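Local atomic coordinates of AbiEi antitoxin C-terminal domain-containing protein (PDB entry 1ZEL), a protein that is of unknown function but probably binds DNA through a winged-helix domain and carries a domain related to AbiEi-type antitoxins. Residues Y87-R91 with A175-P179; A109-Y115 with L181-L186; I126-P130 with P148-A152; V145-W149 with V188-R193; P194-W200 with R263-A267. All blocks are in the same frame, centred on the assembly; numbering follows the deposited sequence.

Contact 1 of 5, residues Y87-R91 with A175-P179; sequences YLPLR and ATGLP. With FMT (formic acid), chain F.
Leu178 lays its CD1 methyl over one face of the Arg91 guanidinium and, with the same atom, meets Tyr87 CB at 3.5 Å. One branch of a buried leucine thus fills the angle between two side chains a helical turn apart, and Leu90 CB extends the apolar patch. The guanidinium is gripped end-on by Thr176, one nitrogen to each of two oxygens. Arg91 NH2 donates to Thr176 OG1 at 2.9 Å (N-H...O 154°), while Arg91 NH1 reaches Thr176 O at 3.1 Å from above the carbonyl plane. With chi1 at 77°, Thr176 OG1 sits between its own backbone N and carbonyl carbon; there it also lies at the edge of the tyrosine ring, 3.2 Å from Tyr87 CD2, and donates a hydrogen bond to Ala175 O at 2.6 Å. Tyr87 occupies the N-cap position of helix 88-96, and its OH donates to a formic acid molecule, O2 being 2.5 Å from Tyr87 OH. Arg91 NE forms a salt bridge with Asp85. Held by acceptors on several of its nitrogens and covered by a methyl group, the guanidinium has little freedom to rotate; it fixes the type I' turn Ala175-Leu178 against the helix start, and Asp85 probably offsets much of its charge.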
# COMPACT_ATOMS: atom_id res chain seq x y z
N TYR A 87 1.10 -2.18 8.90
CA TYR A 87 0.20 -2.88 8.02
C TYR A 87 -0.69 -3.87 8.74
O TYR A 87 -1.35 -4.68 8.10
CB TYR A 87 0.97 -3.58 6.90
CG TYR A 87 1.81 -2.62 6.03
CD1 TYR A 87 1.27 -1.43 5.54
CD2 TYR A 87 3.11 -2.93 5.69
CE1 TYR A 87 2.03 -0.55 4.77
CE2 TYR A 87 3.87 -2.07 4.90
CZ TYR A 87 3.32 -0.88 4.44
OH TYR A 87 4.09 -0.05 3.65
N LEU A 88 -0.75 -3.80 10.07
CA LEU A 88 -1.56 -4.76 10.81
C LEU A 88 -3.04 -4.77 10.40
O LEU A 88 -3.64 -5.84 10.36
CB LEU A 88 -1.38 -4.61 12.33
CG LEU A 88 -0.34 -5.50 13.00
CD1 LEU A 88 -0.18 -5.16 14.49
CD2 LEU A 88 -0.63 -7.00 12.80
N PRO A 89 -3.64 -3.59 10.10
CA PRO A 89 -5.00 -3.65 9.53
C PRO A 89 -5.14 -4.57 8.30
O PRO A 89 -6.14 -5.28 8.17
CB PRO A 89 -5.28 -2.19 9.14
CG PRO A 89 -4.39 -1.37 10.09
CD PRO A 89 -3.17 -2.20 10.32
N LEU A 90 -4.17 -4.54 7.39
CA LEU A 90 -4.23 -5.38 6.20
C LEU A 90 -3.93 -6.84 6.50
O LEU A 90 -4.56 -7.75 5.95
CB LEU A 90 -3.28 -4.85 5.12
CG LEU A 90 -3.72 -3.51 4.54
CD1 LEU A 90 -2.64 -2.98 3.62
CD2 LEU A 90 -5.05 -3.64 3.78
N ARG A 91 -2.95 -7.08 7.36
CA ARG A 91 -2.69 -8.45 7.82
C ARG A 91 -3.92 -9.00 8.54
O ARG A 91 -4.18 -10.20 8.45
CB ARG A 91 -1.47 -8.50 8.73
CG ARG A 91 -0.21 -7.90 8.08
CD ARG A 91 1.02 -8.24 8.89
NE ARG A 91 2.05 -7.20 8.75
CZ ARG A 91 2.91 -7.12 7.73
NH1 ARG A 91 2.90 -8.01 6.76
NH2 ARG A 91 3.80 -6.13 7.70
N ALA A 175 8.17 -5.44 0.55
CA ALA A 175 7.05 -4.61 1.09
C ALA A 175 6.49 -5.25 2.37
O ALA A 175 5.25 -5.24 2.62
CB ALA A 175 5.93 -4.40 0.03
N THR A 176 7.41 -5.80 3.17
CA THR A 176 7.17 -6.42 4.48
C THR A 176 6.32 -7.67 4.41
O THR A 176 5.70 -8.07 5.41
CB THR A 176 6.51 -5.46 5.49
OG1 THR A 176 5.11 -5.34 5.18
CG2 THR A 176 7.17 -4.09 5.46
N GLY A 177 6.24 -8.27 3.22
CA GLY A 177 5.52 -9.51 3.06
C GLY A 177 4.15 -9.40 2.42
O GLY A 177 3.52 -10.41 2.16
N LEU A 178 3.68 -8.17 2.18
CA LEU A 178 2.38 -7.99 1.53
C LEU A 178 2.59 -7.80 0.05
O LEU A 178 3.67 -7.38 -0.34
CB LEU A 178 1.67 -6.77 2.11
CG LEU A 178 1.28 -6.88 3.58
CD1 LEU A 178 0.80 -5.52 3.99
CD2 LEU A 178 0.19 -7.93 3.80
N PRO A 179 1.57 -8.09 -0.77
CA PRO A 179 1.57 -7.82 -2.21
C PRO A 179 1.60 -6.31 -2.42
O PRO A 179 0.97 -5.58 -1.64
CB PRO A 179 0.23 -8.37 -2.69
CG PRO A 179 -0.29 -9.19 -1.60
CD PRO A 179 0.29 -8.68 -0.32
C FMT F . 3.85 2.73 5.03
O1 FMT F . 4.85 2.38 5.67
O2 FMT F . 3.63 2.40 3.85

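Contact 2 of 5, residues A109-Y115 with L181-L186; sequences AAWHLGY and LGPEAL
Leu186 and Ala110 meet where the leucine's CG stands opposite the backbone N (chi1 171°), a conformation that carries CD2 to within 3.8 Å of Ala110 CB. The same methyl lies at the edge of the Tyr115 ring, 4.0 Å from Tyr115 CD1, and the two side chains run past each other in opposite directions. Leu113 takes the other common leucine form, with chi1 -75° and an extended chi2. Its CD1 therefore presses on the peptide that joins Gly182 to Pro183, 3.5 Å from Pro183 N, while crossing the proline side chain at about a right angle. At the far end of Tyr115 the OH touches Pro183 CB at 3.7 Å. Ala109 CB faces Leu181 O at 3.7 Å. Tyr115 follows a Schellman motif in which Gly114 ends helix 106-113, and Gly182 is the N-cap residue of helix 183-192, so one helix end packs on one helix start. No hydrogen bond crosses between the segments, and Leu181 O is buried without a partner in the model, a polar cost set against the apolar gain. The hydroxyl of Tyr115 is satisfied by Asp213, which with Arg167 and Asp209 forms the sodium site: an oily seam thus borders a charged one.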
# COMPACT_ATOMS: atom_id res chain seq x y z
N ALA A 109 3.68 1.65 -1.92
CA ALA A 109 4.44 1.00 -2.98
C ALA A 109 5.68 1.84 -3.31
O ALA A 109 6.78 1.29 -3.42
CB ALA A 109 3.60 0.83 -4.22
N ALA A 110 5.52 3.15 -3.48
CA ALA A 110 6.65 4.04 -3.80
C ALA A 110 7.72 4.00 -2.71
O ALA A 110 8.93 4.08 -2.98
CB ALA A 110 6.15 5.49 -3.99
N TRP A 111 7.27 3.92 -1.46
CA TRP A 111 8.18 3.95 -0.32
C TRP A 111 9.09 2.73 -0.34
O TRP A 111 10.31 2.84 -0.27
CB TRP A 111 7.38 4.06 0.99
CG TRP A 111 8.12 3.70 2.25
CD1 TRP A 111 7.87 2.65 3.09
CD2 TRP A 111 9.23 4.41 2.84
NE1 TRP A 111 8.74 2.66 4.15
CE2 TRP A 111 9.58 3.73 4.02
CE3 TRP A 111 9.94 5.56 2.48
CZ2 TRP A 111 10.63 4.13 4.84
CZ3 TRP A 111 11.00 5.96 3.29
CH2 TRP A 111 11.33 5.25 4.46
N HIS A 112 8.50 1.55 -0.47
CA HIS A 112 9.28 0.32 -0.45
C HIS A 112 10.11 0.10 -1.71
O HIS A 112 11.14 -0.57 -1.65
CB HIS A 112 8.38 -0.88 -0.14
CG HIS A 112 7.79 -0.85 1.24
ND1 HIS A 112 8.56 -0.92 2.38
CD2 HIS A 112 6.50 -0.77 1.66
CE1 HIS A 112 7.78 -0.86 3.45
NE2 HIS A 112 6.52 -0.78 3.04
N LEU A 113 9.67 0.67 -2.84
CA LEU A 113 10.40 0.62 -4.10
C LEU A 113 11.55 1.63 -4.07
O LEU A 113 12.50 1.54 -4.87
CB LEU A 113 9.48 0.93 -5.29
CG LEU A 113 8.49 -0.13 -5.77
CD1 LEU A 113 7.55 0.41 -6.87
CD2 LEU A 113 9.24 -1.40 -6.22
N GLY A 114 11.48 2.57 -3.13
CA GLY A 114 12.62 3.46 -2.86
C GLY A 114 12.54 4.85 -3.46
O GLY A 114 13.55 5.57 -3.50
N TYR A 115 11.33 5.27 -3.85
CA TYR A 115 11.17 6.55 -4.55
C TYR A 115 10.77 7.71 -3.64
O TYR A 115 10.49 8.81 -4.13
CB TYR A 115 10.19 6.41 -5.73
CG TYR A 115 10.50 5.23 -6.63
CD1 TYR A 115 9.50 4.32 -6.99
CD2 TYR A 115 11.78 5.00 -7.06
CE1 TYR A 115 9.81 3.23 -7.79
CE2 TYR A 115 12.08 3.89 -7.86
CZ TYR A 115 11.10 3.03 -8.22
OH TYR A 115 11.39 1.93 -8.99
N LEU A 181 2.26 -3.03 -5.60
CA LEU A 181 2.40 -2.63 -6.99
C LEU A 181 3.88 -2.44 -7.30
O LEU A 181 4.64 -1.96 -6.44
CB LEU A 181 1.70 -1.29 -7.24
CG LEU A 181 0.17 -1.26 -7.14
CD1 LEU A 181 -0.35 0.09 -7.65
CD2 LEU A 181 -0.49 -2.45 -7.85
N GLY A 182 4.26 -2.81 -8.50
CA GLY A 182 5.59 -2.51 -8.98
C GLY A 182 5.65 -1.10 -9.55
O GLY A 182 4.66 -0.36 -9.50
N PRO A 183 6.82 -0.71 -10.07
CA PRO A 183 6.99 0.67 -10.54
C PRO A 183 6.07 0.99 -11.71
O PRO A 183 5.57 2.10 -11.78
CB PRO A 183 8.45 0.74 -10.97
CG PRO A 183 8.90 -0.66 -11.15
CD PRO A 183 8.06 -1.49 -10.20
N GLU A 184 5.87 0.05 -12.63
CA GLU A 184 4.98 0.30 -13.75
C GLU A 184 3.57 0.58 -13.29
O GLU A 184 2.96 1.56 -13.70
CB GLU A 184 5.03 -0.84 -14.77
CG GLU A 184 6.41 -0.97 -15.41
CD GLU A 184 7.25 -2.06 -14.77
OE1 GLU A 184 6.91 -2.47 -13.64
OE2 GLU A 184 8.24 -2.49 -15.39
N ALA A 185 3.05 -0.26 -12.39
CA ALA A 185 1.68 -0.07 -11.94
C ALA A 185 1.56 1.19 -11.09
O ALA A 185 0.55 1.90 -11.16
CB ALA A 185 1.16 -1.30 -11.20
N LEU A 186 2.61 1.49 -10.33
CA LEU A 186 2.65 2.74 -9.58
C LEU A 186 2.58 3.94 -10.52
O LEU A 186 1.77 4.84 -10.32
CB LEU A 186 3.92 2.81 -8.74
CG LEU A 186 4.16 4.17 -8.07
CD1 LEU A 186 3.07 4.53 -7.02
CD2 LEU A 186 5.52 4.12 -7.47

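Contact 3 of 5, residues I126-P130 with P148-A152; sequences IWLPP and PWNAA
Trp127 offers a broad face to Trp149, whose six-membered ring noses in with CE3 3.6 Å above the plane, offset toward the rim near NE1. The five-membered ring of Trp127 and the six-membered ring of Trp149 are inclined at 54° with centroids 5.1 Å apart, so the pair is oblique and the second indole leans on the first like a wedge. Pro129 N covers the opposite face of Trp127, and the indole is thereby sandwiched between its own chain and the incoming loop. At its edge, Trp127 CH2 approaches Ala151 CA at 4.2 Å. The methyl of Ala151 is the next bump, fitting against the ring of Pro129 with 3.5 Å between the two CB atoms. Farther out, Pro130 CG rests on Pro148 CA at 3.8 Å, the two proline rings crossing at about a right angle. Asn150 OD1 accepts from Ala152 N at 2.7 Å in an Asx turn. Both indole nitrogens have backbone acceptors, Trp127 NE1 using Ile147 O and Trp149 NE1 using Leu222 O. The contact sets the end of central strand 124-127, flanked by 103-104 and 142-145, against the loop from strand 142-145 to helix 154-157; Leu157 of that helix touches both tryptophans, and helix 216-223 supplies Leu222.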
# COMPACT_ATOMS: atom_id res chain seq x y z
N ILE A 126 -4.06 1.28 -0.89
CA ILE A 126 -4.09 -0.01 -1.57
C ILE A 126 -4.83 0.07 -2.89
O ILE A 126 -5.61 0.99 -3.12
CB ILE A 126 -4.76 -1.13 -0.70
CG1 ILE A 126 -6.23 -0.78 -0.39
CG2 ILE A 126 -3.97 -1.38 0.59
CD1 ILE A 126 -6.97 -1.94 0.28
N TRP A 127 -4.61 -0.92 -3.74
CA TRP A 127 -5.40 -1.11 -4.94
C TRP A 127 -6.25 -2.34 -4.67
O TRP A 127 -5.75 -3.30 -4.07
CB TRP A 127 -4.49 -1.35 -6.17
CG TRP A 127 -5.30 -1.84 -7.37
CD1 TRP A 127 -6.08 -1.08 -8.21
CD2 TRP A 127 -5.50 -3.21 -7.77
NE1 TRP A 127 -6.72 -1.90 -9.14
CE2 TRP A 127 -6.38 -3.20 -8.88
CE3 TRP A 127 -5.01 -4.43 -7.31
CZ2 TRP A 127 -6.77 -4.38 -9.53
CZ3 TRP A 127 -5.40 -5.59 -7.95
CH2 TRP A 127 -6.27 -5.56 -9.05
N LEU A 128 -7.52 -2.29 -5.09
CA LEU A 128 -8.40 -3.45 -5.05
C LEU A 128 -9.05 -3.64 -6.41
O LEU A 128 -9.44 -2.66 -7.03
CB LEU A 128 -9.54 -3.22 -4.03
CG LEU A 128 -9.31 -3.63 -2.57
CD1 LEU A 128 -10.51 -3.17 -1.71
CD2 LEU A 128 -9.11 -5.11 -2.46
N PRO A 129 -9.20 -4.90 -6.86
CA PRO A 129 -9.93 -5.10 -8.10
C PRO A 129 -11.41 -4.69 -7.98
O PRO A 129 -11.96 -4.68 -6.86
CB PRO A 129 -9.81 -6.60 -8.35
CG PRO A 129 -9.37 -7.18 -7.13
CD PRO A 129 -8.71 -6.16 -6.29
N PRO A 130 -12.04 -4.30 -9.10
CA PRO A 130 -13.43 -3.84 -9.15
C PRO A 130 -14.36 -4.70 -8.30
O PRO A 130 -15.18 -4.17 -7.53
CB PRO A 130 -13.79 -4.01 -10.63
CG PRO A 130 -12.48 -3.74 -11.36
CD PRO A 130 -11.39 -4.26 -10.44
N PRO A 148 -9.50 -0.28 -13.01
CA PRO A 148 -10.01 -1.61 -13.34
C PRO A 148 -9.05 -2.52 -14.08
O PRO A 148 -9.42 -3.13 -15.09
CB PRO A 148 -11.24 -1.30 -14.21
CG PRO A 148 -10.89 -0.04 -14.88
CD PRO A 148 -10.06 0.76 -13.91
N TRP A 149 -7.81 -2.63 -13.58
CA TRP A 149 -6.92 -3.68 -14.02
C TRP A 149 -7.53 -5.09 -13.82
O TRP A 149 -8.28 -5.34 -12.85
CB TRP A 149 -5.60 -3.61 -13.27
CG TRP A 149 -4.76 -2.43 -13.65
CD1 TRP A 149 -4.47 -2.02 -14.92
CD2 TRP A 149 -4.07 -1.53 -12.77
NE1 TRP A 149 -3.64 -0.92 -14.89
CE2 TRP A 149 -3.38 -0.60 -13.58
CE3 TRP A 149 -3.96 -1.43 -11.37
CZ2 TRP A 149 -2.60 0.43 -13.04
CZ3 TRP A 149 -3.19 -0.41 -10.84
CH2 TRP A 149 -2.52 0.51 -11.67
N ASN A 150 -7.17 -5.98 -14.75
CA ASN A 150 -7.40 -7.43 -14.66
C ASN A 150 -6.74 -8.04 -13.40
O ASN A 150 -5.51 -8.23 -13.33
CB ASN A 150 -6.92 -8.14 -15.95
CG ASN A 150 -7.12 -9.65 -15.90
OD1 ASN A 150 -7.75 -10.17 -14.99
ND2 ASN A 150 -6.57 -10.35 -16.89
N ALA A 151 -7.59 -8.33 -12.41
CA ALA A 151 -7.20 -9.00 -11.18
C ALA A 151 -6.50 -10.36 -11.40
O ALA A 151 -5.83 -10.87 -10.51
CB ALA A 151 -8.42 -9.19 -10.29
N ALA A 152 -6.66 -10.92 -12.60
CA ALA A 152 -6.07 -12.22 -12.91
C ALA A 152 -4.58 -12.09 -13.21
O ALA A 152 -3.81 -13.03 -12.99
CB ALA A 152 -6.80 -12.87 -14.07

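Contact 4 of 5, residues V145-W149 with V188-R193; sequences VRIPW and VQIATR. With FMT (formic acid), chain E.
A chi1 of -62° followed by an extended chi2 of 172° sends Ile147 CD1 onto helix 183-192, where it meets Gln189 CA at 3.7 Å and Thr192 CB at 4.0 Å. Arg193, with chi1 -76° and a chain stretched out to NE, runs back past Ile147 in the opposite direction, and one face of its guanidinium takes Ile147 CG1. This route ends beside the backbone of Arg146, whose O lies 3.1 Å from Arg193 NH2. The side chain of Arg146 itself bends at chi2 and, through NE and NH2, grips both oxygens of a formic acid molecule. Val145 CG1 packs on the amide of Gln189, 3.9 Å from Gln189 CD; the amide is held by Gly106 N on its oxygen and Ser196 OG on its nitrogen. Trp149 contributes its far edge, CZ2 lying 3.7 Å from Val188 CG1, while Ile147 CG2 covers the centre of one indole face. Within the helix, Thr192 OG1 and Thr192 N donate to Val188 O from opposite faces of its carbonyl plane. Here the edge strand 142-145 runs out through an inverse gamma turn centred on Pro148 and packs on the C-terminal part of helix 183-192, within the AbiEi antitoxin C-terminal domain.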
# COMPACT_ATOMS: atom_id res chain seq x y z
N VAL A 145 -7.60 2.73 -4.23
CA VAL A 145 -7.58 3.24 -5.59
C VAL A 145 -8.15 2.13 -6.45
O VAL A 145 -7.90 0.95 -6.21
CB VAL A 145 -6.15 3.72 -6.03
CG1 VAL A 145 -5.21 2.56 -6.24
CG2 VAL A 145 -6.26 4.57 -7.31
N ARG A 146 -9.00 2.51 -7.39
CA ARG A 146 -9.84 1.53 -8.06
C ARG A 146 -9.74 1.59 -9.58
O ARG A 146 -10.73 1.83 -10.28
CB ARG A 146 -11.30 1.73 -7.64
CG ARG A 146 -11.60 1.31 -6.22
CD ARG A 146 -12.23 -0.06 -6.17
NE ARG A 146 -12.87 -0.30 -4.88
CZ ARG A 146 -13.13 -1.51 -4.40
NH1 ARG A 146 -12.81 -2.56 -5.13
NH2 ARG A 146 -13.68 -1.66 -3.20
N ILE A 147 -8.54 1.36 -10.09
CA ILE A 147 -8.30 1.29 -11.53
C ILE A 147 -8.65 -0.12 -11.97
O ILE A 147 -8.18 -1.08 -11.34
CB ILE A 147 -6.83 1.66 -11.80
CG1 ILE A 147 -6.59 3.10 -11.34
CG2 ILE A 147 -6.44 1.46 -13.28
CD1 ILE A 147 -5.17 3.51 -11.38
N PRO A 148 -9.50 -0.28 -13.01
CA PRO A 148 -10.01 -1.61 -13.34
C PRO A 148 -9.05 -2.52 -14.08
O PRO A 148 -9.42 -3.13 -15.09
CB PRO A 148 -11.24 -1.30 -14.21
CG PRO A 148 -10.89 -0.04 -14.88
CD PRO A 148 -10.06 0.76 -13.91
N TRP A 149 -7.81 -2.63 -13.58
CA TRP A 149 -6.92 -3.68 -14.02
C TRP A 149 -7.53 -5.09 -13.82
O TRP A 149 -8.28 -5.34 -12.85
CB TRP A 149 -5.60 -3.61 -13.27
CG TRP A 149 -4.76 -2.43 -13.65
CD1 TRP A 149 -4.47 -2.02 -14.92
CD2 TRP A 149 -4.07 -1.53 -12.77
NE1 TRP A 149 -3.64 -0.92 -14.89
CE2 TRP A 149 -3.38 -0.60 -13.58
CE3 TRP A 149 -3.96 -1.43 -11.37
CZ2 TRP A 149 -2.60 0.43 -13.04
CZ3 TRP A 149 -3.19 -0.41 -10.84
CH2 TRP A 149 -2.52 0.51 -11.67
N VAL A 188 1.56 4.11 -13.60
CA VAL A 188 0.25 4.20 -14.27
C VAL A 188 -0.83 4.68 -13.30
O VAL A 188 -1.71 5.46 -13.68
CB VAL A 188 -0.13 2.89 -14.96
CG1 VAL A 188 -1.56 2.98 -15.49
CG2 VAL A 188 0.87 2.62 -16.12
N GLN A 189 -0.74 4.26 -12.05
CA GLN A 189 -1.72 4.68 -11.06
C GLN A 189 -1.70 6.20 -10.92
O GLN A 189 -2.73 6.86 -10.99
CB GLN A 189 -1.42 4.06 -9.69
CG GLN A 189 -2.43 4.51 -8.62
CD GLN A 189 -1.90 4.39 -7.22
OE1 GLN A 189 -1.13 3.50 -6.92
NE2 GLN A 189 -2.31 5.31 -6.35
N ILE A 190 -0.51 6.75 -10.70
CA ILE A 190 -0.42 8.16 -10.39
C ILE A 190 -0.64 9.05 -11.65
O ILE A 190 -1.05 10.20 -11.53
CB ILE A 190 0.90 8.46 -9.66
CG1 ILE A 190 2.08 8.25 -10.60
CG2 ILE A 190 1.08 7.48 -8.48
CD1 ILE A 190 3.43 8.65 -9.96
N ALA A 191 -0.36 8.51 -12.83
CA ALA A 191 -0.71 9.21 -14.09
C ALA A 191 -2.23 9.17 -14.32
O ALA A 191 -2.84 10.18 -14.73
CB ALA A 191 0.02 8.56 -15.28
N THR A 192 -2.84 8.03 -14.05
CA THR A 192 -4.28 7.87 -14.28
C THR A 192 -5.08 8.74 -13.33
O THR A 192 -6.05 9.42 -13.76
CB THR A 192 -4.72 6.39 -14.16
OG1 THR A 192 -4.04 5.62 -15.16
CG2 THR A 192 -6.23 6.22 -14.35
N ARG A 193 -4.69 8.71 -12.05
CA ARG A 193 -5.42 9.44 -11.01
C ARG A 193 -4.42 10.13 -10.09
O ARG A 193 -4.14 9.63 -9.02
CB ARG A 193 -6.30 8.48 -10.21
CG ARG A 193 -7.58 8.06 -10.97
CD ARG A 193 -8.35 7.00 -10.25
NE ARG A 193 -9.11 6.18 -11.19
CZ ARG A 193 -10.05 5.31 -10.84
NH1 ARG A 193 -10.38 5.16 -9.56
NH2 ARG A 193 -10.67 4.60 -11.77
C FMT E . -13.53 1.46 -1.70
O1 FMT E . -14.27 0.59 -1.23
O2 FMT E . -13.36 1.66 -2.92

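Contact 5 of 5, residues P194-W200 with R263-A267; sequences PASFGPW and RFTTA
Phe264 points the edge of its ring at a face of the six-membered ring of Trp200 in an offset edge-to-face pair, with planes at 86° and centroids 5.6 Å apart. The nearest atoms are Phe264 CE2 and Trp200 CH2, at 3.7 Å. Phe197 CD2 lies over one indole face, 3.6 Å above its plane, and Pro194 O lies at the edge almost in the ring plane. There Trp200 NE1 donates to it at 2.9 Å with a nearly straight N-H...O angle of 162°. Pro194 O is held twice, since Phe197 N approaches it from the other face of the carbonyl plane; the bond and the covering ring together fix how the indole is turned. Pro194 also presents CG to Phe264 CE2 at 3.8 Å, so the phenyl ring touches both a proline and a tryptophan. Thr266 inserts its CG2 methyl obliquely beside the indole, 3.6 Å from Trp200 NE1 and 3.5 Å from Pro194 O. Beyond it, Ala195 CB rests on Thr266 O at 3.8 Å. Arg233, Tyr236 and Leu237 of helix 228-240 also touch Phe264. The pairing joins a 3-10 segment that leads toward helix 200-203 through an inverse gamma turn at Pro199 to edge strand 262-264 of the C-terminal sheet, which leaves that sheet through an ST turn made by Thr265 OG1 and Ala267 N.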
# COMPACT_ATOMS: atom_id res chain seq x y z
N PRO A 194 -3.85 11.27 -10.52
CA PRO A 194 -2.86 11.94 -9.69
C PRO A 194 -3.35 12.26 -8.28
O PRO A 194 -2.54 12.32 -7.37
CB PRO A 194 -2.55 13.22 -10.47
CG PRO A 194 -2.90 12.89 -11.90
CD PRO A 194 -4.05 11.95 -11.82
N ALA A 195 -4.66 12.42 -8.09
CA ALA A 195 -5.22 12.82 -6.78
C ALA A 195 -5.20 11.64 -5.80
O ALA A 195 -5.31 11.84 -4.57
CB ALA A 195 -6.67 13.38 -6.94
N SER A 196 -5.02 10.43 -6.33
CA SER A 196 -4.95 9.23 -5.51
C SER A 196 -3.62 9.12 -4.79
O SER A 196 -3.48 8.31 -3.87
CB SER A 196 -5.17 7.97 -6.35
OG SER A 196 -4.03 7.70 -7.15
N PHE A 197 -2.66 9.95 -5.20
CA PHE A 197 -1.32 9.88 -4.63
C PHE A 197 -1.03 11.13 -3.80
O PHE A 197 -1.27 12.25 -4.26
CB PHE A 197 -0.28 9.70 -5.74
CG PHE A 197 1.12 9.50 -5.23
CD1 PHE A 197 1.59 8.23 -4.90
CD2 PHE A 197 1.99 10.57 -5.17
CE1 PHE A 197 2.92 8.05 -4.46
CE2 PHE A 197 3.30 10.41 -4.72
CZ PHE A 197 3.77 9.15 -4.38
N GLY A 198 -0.55 10.95 -2.58
CA GLY A 198 -0.38 12.08 -1.66
C GLY A 198 0.95 12.82 -1.73
O GLY A 198 0.99 14.01 -2.07
N PRO A 199 2.07 12.14 -1.42
CA PRO A 199 3.34 12.87 -1.29
C PRO A 199 4.08 13.17 -2.62
O PRO A 199 5.23 12.77 -2.82
CB PRO A 199 4.16 11.98 -0.35
CG PRO A 199 3.67 10.56 -0.69
CD PRO A 199 2.21 10.69 -1.11
N TRP A 200 3.42 13.91 -3.51
CA TRP A 200 4.04 14.29 -4.78
C TRP A 200 5.39 14.98 -4.62
O TRP A 200 6.34 14.67 -5.33
CB TRP A 200 3.10 15.15 -5.62
CG TRP A 200 2.10 14.33 -6.37
CD1 TRP A 200 0.83 14.05 -5.98
CD2 TRP A 200 2.32 13.63 -7.59
NE1 TRP A 200 0.22 13.24 -6.91
CE2 TRP A 200 1.11 12.98 -7.92
CE3 TRP A 200 3.40 13.53 -8.47
CZ2 TRP A 200 0.96 12.20 -9.08
CZ3 TRP A 200 3.25 12.75 -9.62
CH2 TRP A 200 2.03 12.11 -9.91
N ARG A 263 -4.68 18.35 -18.11
CA ARG A 263 -3.94 18.97 -17.01
C ARG A 263 -3.33 17.89 -16.14
O ARG A 263 -3.94 16.86 -15.90
CB ARG A 263 -4.85 19.88 -16.18
CG ARG A 263 -5.19 21.21 -16.81
CD ARG A 263 -6.11 22.03 -15.89
NE ARG A 263 -6.52 23.31 -16.46
CZ ARG A 263 -7.76 23.61 -16.86
NH1 ARG A 263 -8.74 22.71 -16.75
NH2 ARG A 263 -8.03 24.81 -17.35
N PHE A 264 -2.12 18.14 -15.67
CA PHE A 264 -1.46 17.28 -14.72
C PHE A 264 -1.56 18.04 -13.43
O PHE A 264 -0.85 19.00 -13.22
CB PHE A 264 0.02 17.03 -15.08
CG PHE A 264 0.56 15.73 -14.52
CD1 PHE A 264 1.43 14.95 -15.26
CD2 PHE A 264 0.17 15.28 -13.26
CE1 PHE A 264 1.90 13.73 -14.74
CE2 PHE A 264 0.64 14.07 -12.75
CZ PHE A 264 1.49 13.30 -13.50
N THR A 265 -2.51 17.63 -12.58
CA THR A 265 -2.85 18.39 -11.39
C THR A 265 -3.54 17.46 -10.39
O THR A 265 -4.18 16.49 -10.79
CB THR A 265 -3.80 19.59 -11.72
OG1 THR A 265 -3.94 20.42 -10.55
CG2 THR A 265 -5.20 19.11 -12.17
N THR A 266 -3.41 17.76 -9.09
CA THR A 266 -4.17 17.01 -8.08
C THR A 266 -5.49 17.71 -7.76
O THR A 266 -6.40 17.12 -7.13
CB THR A 266 -3.37 16.79 -6.79
OG1 THR A 266 -2.80 18.03 -6.37
CG2 THR A 266 -2.25 15.80 -7.02
N ALA A 267 -5.59 18.97 -8.21
CA ALA A 267 -6.76 19.81 -8.05
C ALA A 267 -6.44 21.11 -8.79
O ALA A 267 -5.61 21.89 -8.33
CB ALA A 267 -7.08 20.08 -6.55

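In the fold
Contacts 1 to 4 belong to the AbiEi antitoxin C-terminal domain. Contact 5 adds strand 262-264 of a second three-stranded sheet. Contacts 3 and 4 are the nearest neighbours, with centres 9 Å apart, and share Pro148 and Trp149. Contacts 2 and 4 both use helix 183-192; contact 4 touches contact 5 through Gln189 and Ser196. In sequence, contact 3 is nested inside the loops closed by contacts 1 and 2, which cross each other and touch through Tyr87 and His112; contact 4 crosses both and begins where contact 3 ends, and contact 5 follows in series. The centres of contacts 1 and 5 are 25 Å apart and the two do not touch; the contacts between them link the domain to the C-terminal sheet.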